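Local coordinates for protein allergen Bos d 2 (Bos taurus, PDB 4WFV) that probably carries pheromones as a secreted odorant-binding lipocalin, and is a major allergen of cow dander, at residues A[16-27]-A[109-120]. Numbering follows the deposited sequence.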
loop_
_atom_site.group_PDB
_atom_site.type_symbol
_atom_site.label_atom_id
_atom_site.label_comp_id
_atom_site.label_asym_id
_atom_site.label_seq_id
_atom_site.Cartn_x
_atom_site.Cartn_y
_atom_site.Cartn_z
ATOM N N TRP A 16 5.721 9.009 -2.330
ATOM C CA TRP A 16 4.543 8.843 -1.492
ATOM C C TRP A 16 4.905 8.554 -0.044
ATOM O O TRP A 16 5.960 7.989 0.242
ATOM C CB TRP A 16 3.733 7.664 -2.002
ATOM C CG TRP A 16 3.150 7.853 -3.366
ATOM C CD1 TRP A 16 3.648 7.380 -4.545
ATOM C CD2 TRP A 16 1.938 8.541 -3.686
ATOM N NE1 TRP A 16 2.829 7.752 -5.587
ATOM C CE2 TRP A 16 1.767 8.460 -5.084
ATOM C CE3 TRP A 16 0.987 9.232 -2.926
ATOM C CZ2 TRP A 16 0.678 9.039 -5.735
ATOM C CZ3 TRP A 16 -0.097 9.803 -3.576
ATOM C CH2 TRP A 16 -0.239 9.708 -4.969
ATOM N N ARG A 17 4.039 8.976 0.867
ATOM C CA ARG A 17 4.090 8.542 2.263
ATOM C C ARG A 17 2.876 7.665 2.510
ATOM O O ARG A 17 1.809 7.917 1.958
ATOM C CB ARG A 17 4.025 9.736 3.220
ATOM C CG ARG A 17 5.202 10.691 3.129
ATOM C CD ARG A 17 5.118 11.807 4.167
ATOM N NE ARG A 17 6.131 12.826 3.916
ATOM C CZ ARG A 17 5.939 13.898 3.157
ATOM N NH1 ARG A 17 4.763 14.103 2.587
ATOM N NH2 ARG A 17 6.923 14.770 2.972
ATOM N N ILE A 18 3.017 6.655 3.351
ATOM C CA ILE A 18 1.843 5.883 3.737
ATOM C C ILE A 18 1.212 6.510 4.958
ATOM O O ILE A 18 1.887 6.790 5.949
ATOM C CB ILE A 18 2.162 4.391 3.963
ATOM C CG1 ILE A 18 0.876 3.595 4.209
ATOM C CG2 ILE A 18 3.167 4.193 5.090
ATOM C CD1 ILE A 18 1.052 2.109 3.918
ATOM N N ILE A 19 -0.089 6.769 4.868
ATOM C CA ILE A 19 -0.820 7.339 5.992
ATOM C C ILE A 19 -1.549 6.244 6.765
ATOM O O ILE A 19 -1.431 6.170 8.003
ATOM C CB ILE A 19 -1.830 8.408 5.533
ATOM C CG1 ILE A 19 -1.173 9.389 4.555
ATOM C CG2 ILE A 19 -2.436 9.121 6.736
ATOM C CD1 ILE A 19 0.074 10.087 5.110
ATOM N N TYR A 20 -2.262 5.380 6.041
ATOM C CA TYR A 20 -3.055 4.335 6.676
ATOM C C TYR A 20 -2.826 2.985 6.025
ATOM O O TYR A 20 -2.463 2.876 4.851
ATOM C CB TYR A 20 -4.555 4.633 6.545
ATOM C CG TYR A 20 -5.017 5.884 7.247
ATOM C CD1 TYR A 20 -5.116 5.933 8.624
ATOM C CD2 TYR A 20 -5.391 7.013 6.519
ATOM C CE1 TYR A 20 -5.547 7.092 9.277
ATOM C CE2 TYR A 20 -5.806 8.174 7.153
ATOM C CZ TYR A 20 -5.898 8.201 8.525
ATOM O OH TYR A 20 -6.314 9.345 9.163
ATOM N N ALA A 21 -3.097 1.945 6.804
ATOM C CA ALA A 21 -3.266 0.605 6.253
ATOM C C ALA A 21 -4.447 -0.021 6.964
ATOM O O ALA A 21 -4.794 0.385 8.072
ATOM C CB ALA A 21 -2.017 -0.245 6.443
ATOM N N ALA A 22 -5.065 -1.008 6.326
ATOM C CA ALA A 22 -6.186 -1.720 6.935
ATOM C C ALA A 22 -6.152 -3.134 6.413
ATOM O O ALA A 22 -5.773 -3.360 5.272
ATOM C CB ALA A 22 -7.528 -1.042 6.574
ATOM N N ALA A 23 -6.539 -4.099 7.247
ATOM C CA ALA A 23 -6.485 -5.501 6.835
ATOM C C ALA A 23 -7.505 -6.307 7.595
ATOM O O ALA A 23 -7.874 -5.943 8.706
ATOM C CB ALA A 23 -5.075 -6.083 7.086
ATOM N N ASP A 24 -7.944 -7.417 7.005
ATOM C CA ASP A 24 -8.845 -8.291 7.740
ATOM C C ASP A 24 -8.084 -9.067 8.811
ATOM O O ASP A 24 -8.624 -9.326 9.885
ATOM C CB ASP A 24 -9.710 -9.173 6.816
ATOM C CG ASP A 24 -8.906 -10.014 5.826
ATOM O OD1 ASP A 24 -7.660 -10.002 5.830
ATOM O OD2 ASP A 24 -9.562 -10.741 5.050
ATOM N N ASN A 25 -6.826 -9.405 8.537
ATOM C CA ASN A 25 -5.945 -9.989 9.547
ATOM C C ASN A 25 -5.044 -8.911 10.123
ATOM O O ASN A 25 -3.988 -8.608 9.564
ATOM C CB ASN A 25 -5.099 -11.107 8.932
ATOM C CG ASN A 25 -5.934 -12.288 8.499
ATOM O OD1 ASN A 25 -6.893 -12.659 9.175
ATOM N ND2 ASN A 25 -5.583 -12.880 7.372
ATOM N N LYS A 26 -5.477 -8.308 11.224
ATOM C CA LYS A 26 -4.793 -7.130 11.750
ATOM C C LYS A 26 -3.330 -7.381 12.080
ATOM O O LYS A 26 -2.506 -6.480 11.952
ATOM C CB LYS A 26 -5.529 -6.558 12.965
ATOM C CG LYS A 26 -4.899 -5.288 13.518
ATOM C CD LYS A 26 -5.759 -4.630 14.593
ATOM C CE LYS A 26 -5.783 -5.447 15.873
ATOM N NZ LYS A 26 -6.531 -4.726 16.948
ATOM N N ASP A 27 -3.003 -8.599 12.505
ATOM C CA ASP A 27 -1.639 -8.902 12.933
ATOM C C ASP A 27 -0.617 -8.653 11.833
ATOM O O ASP A 27 0.541 -8.392 12.124
ATOM C CB ASP A 27 -1.524 -10.339 13.458
ATOM C CG ASP A 27 -1.872 -11.363 12.413
ATOM O OD1 ASP A 27 -3.069 -11.511 12.108
ATOM O OD2 ASP A 27 -0.953 -12.016 11.886
ATOM N N ARG A 109 -2.831 -18.308 5.553
ATOM C CA ARG A 109 -3.959 -17.395 5.484
ATOM C C ARG A 109 -3.878 -16.513 4.257
ATOM O O ARG A 109 -2.786 -16.189 3.773
ATOM C CB ARG A 109 -3.997 -16.501 6.723
ATOM C CG ARG A 109 -4.420 -17.223 7.996
ATOM C CD ARG A 109 -4.437 -16.260 9.179
ATOM N NE ARG A 109 -3.098 -15.768 9.480
ATOM C CZ ARG A 109 -2.838 -14.684 10.204
ATOM N NH1 ARG A 109 -3.830 -13.972 10.716
ATOM N NH2 ARG A 109 -1.578 -14.323 10.412
ATOM N N ILE A 110 -5.047 -16.140 3.755
ATOM C CA ILE A 110 -5.166 -15.049 2.797
ATOM C C ILE A 110 -5.513 -13.798 3.581
ATOM O O ILE A 110 -6.436 -13.814 4.388
ATOM C CB ILE A 110 -6.277 -15.304 1.785
ATOM C CG1 ILE A 110 -5.933 -16.557 0.975
ATOM C CG2 ILE A 110 -6.403 -14.112 0.839
ATOM C CD1 ILE A 110 -7.086 -17.105 0.168
ATOM N N THR A 111 -4.759 -12.726 3.355
ATOM C CA THR A 111 -5.018 -11.448 3.996
ATOM C C THR A 111 -5.440 -10.449 2.938
ATOM O O THR A 111 -4.773 -10.289 1.909
ATOM C CB THR A 111 -3.769 -10.939 4.713
ATOM O OG1 THR A 111 -3.426 -11.857 5.753
ATOM C CG2 THR A 111 -4.017 -9.549 5.332
ATOM N N LYS A 112 -6.570 -9.801 3.178
ATOM C CA LYS A 112 -7.047 -8.731 2.318
ATOM C C LYS A 112 -6.737 -7.413 2.999
ATOM O O LYS A 112 -7.100 -7.209 4.149
ATOM C CB LYS A 112 -8.549 -8.881 2.114
ATOM C CG LYS A 112 -8.932 -10.175 1.392
ATOM C CD LYS A 112 -10.358 -10.606 1.723
ATOM C CE LYS A 112 -11.378 -9.522 1.438
ATOM N NZ LYS A 112 -11.561 -9.293 -0.018
ATOM N N MET A 113 -6.034 -6.526 2.303
ATOM C CA MET A 113 -5.629 -5.270 2.928
ATOM C C MET A 113 -5.602 -4.116 1.937
ATOM O O MET A 113 -5.607 -4.297 0.720
ATOM C CB MET A 113 -4.270 -5.419 3.623
ATOM C CG MET A 113 -3.121 -5.633 2.686
ATOM S SD MET A 113 -1.536 -5.635 3.555
ATOM C CE MET A 113 -1.243 -3.902 3.870
ATOM N N THR A 114 -5.611 -2.913 2.487
ATOM C CA THR A 114 -5.401 -1.733 1.663
ATOM C C THR A 114 -4.352 -0.852 2.288
ATOM O O THR A 114 -4.056 -0.965 3.484
ATOM C CB THR A 114 -6.678 -0.883 1.523
ATOM O OG1 THR A 114 -7.103 -0.464 2.826
ATOM C CG2 THR A 114 -7.799 -1.666 0.798
ATOM N N GLU A 115 -3.797 0.027 1.458
ATOM C CA GLU A 115 -2.868 1.049 1.912
ATOM C C GLU A 115 -3.316 2.389 1.363
ATOM O O GLU A 115 -3.690 2.503 0.176
ATOM C CB GLU A 115 -1.452 0.740 1.422
ATOM C CG GLU A 115 -0.933 -0.578 1.980
ATOM C CD GLU A 115 0.287 -1.094 1.255
ATOM O OE1 GLU A 115 0.317 -1.037 0.017
ATOM O OE2 GLU A 115 1.221 -1.557 1.943
ATOM N N GLY A 116 -3.307 3.404 2.219
ATOM C CA GLY A 116 -3.681 4.755 1.825
ATOM C C GLY A 116 -2.460 5.647 1.871
ATOM O O GLY A 116 -1.921 5.909 2.950
ATOM N N LEU A 117 -2.027 6.105 0.702
ATOM C CA LEU A 117 -0.804 6.880 0.562
ATOM C C LEU A 117 -1.170 8.325 0.239
ATOM O O LEU A 117 -2.207 8.579 -0.374
ATOM C CB LEU A 117 0.055 6.318 -0.569
ATOM C CG LEU A 117 0.278 4.817 -0.706
ATOM C CD1 LEU A 117 1.258 4.534 -1.851
ATOM C CD2 LEU A 117 0.827 4.244 0.568
ATOM N N ALA A 118 -0.320 9.258 0.649
ATOM C CA ALA A 118 -0.531 10.677 0.357
ATOM C C ALA A 118 0.759 11.374 -0.022
ATOM O O ALA A 118 1.848 10.933 0.338
ATOM C CB ALA A 118 -1.139 11.383 1.545
ATOM N N LYS A 119 0.617 12.497 -0.718
ATOM C CA LYS A 119 1.742 13.401 -0.954
ATOM C C LYS A 119 2.076 14.219 0.290
ATOM O O LYS A 119 3.195 14.717 0.438
ATOM C CB LYS A 119 1.419 14.354 -2.103
ATOM C CG LYS A 119 1.235 13.665 -3.416
ATOM C CD LYS A 119 2.471 12.869 -3.759
ATOM C CE LYS A 119 2.458 12.517 -5.212
ATOM N NZ LYS A 119 3.642 11.726 -5.617
ATOM N N GLY A 120 1.098 14.377 1.172
ATOM C CA GLY A 120 1.306 15.073 2.426
ATOM C C GLY A 120 1.501 14.104 3.575
ATOM O O GLY A 120 2.141 13.072 3.432
HETATM O O HOH W 1 -8.899 -12.924 3.904
HETATM O O HOH W 2 -6.464 -14.850 11.496
#
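R17 to A23 pairs antiparallel with M113 to A118, strand 17-23 against strand 110-118, the first and last long strands of the lipocalin barrel, so their union closes the barrel; contacts of W16 with K119 and of D24 to D27 flank the ladder. Backbone bonds join R17 with A118 in both directions, as they do A22 with T114. Between these pairs lies a classic beta bulge: G116 O accepts from both I19 N, at 2.8 Å, and Y20 N, at 3.2 Å, the latter on a lone pair. I18, A21 and A23 share one face with E115, M113 and L117, where L117 CD2 packs on I18 CB and E115 OE1, among apolar neighbours, is hydrogen-bonded to Y39 OH and T100 OG1. On the other face, small A22 and T114 suit the cover of helix 125-137, whose N135 and Y131 reach T114 OG1.

At one end the chain of K119 passes over one face of the W16 indole, whose NE1 bonds to I12 O: CE sits over the six-membered ring, 3.9 Å from its centroid, and NZ over the five-membered ring, a cation-pi contact. R17, its chain extended from CG to NE, reaches past A118 so that NH1 donates to G120 O (2.9 Å), from above that carbonyl plane. A weak bond to K119 O accompanies it.

Beyond A23 the last backbone bond, D24 N to K112 O, is joined by side chains. D24 turns CG between its backbone N and carbonyl carbon (chi1 55°), bringing OD1 to K112 N at 2.9 Å in place of a backbone carbonyl, while water links OD2 to I110 O. N25 ND2 meets T111 OG1 almost straight, in the amide plane. R109 and D27 form an end-on, bidentate salt bridge, NH1 to OD1 and NH2 to OD2 (2.8 Å), the flat groups only 12° from coplanar. This paired geometry fixes the guanidinium's rotation, and the opposite charges probably favour the ionised forms of both groups.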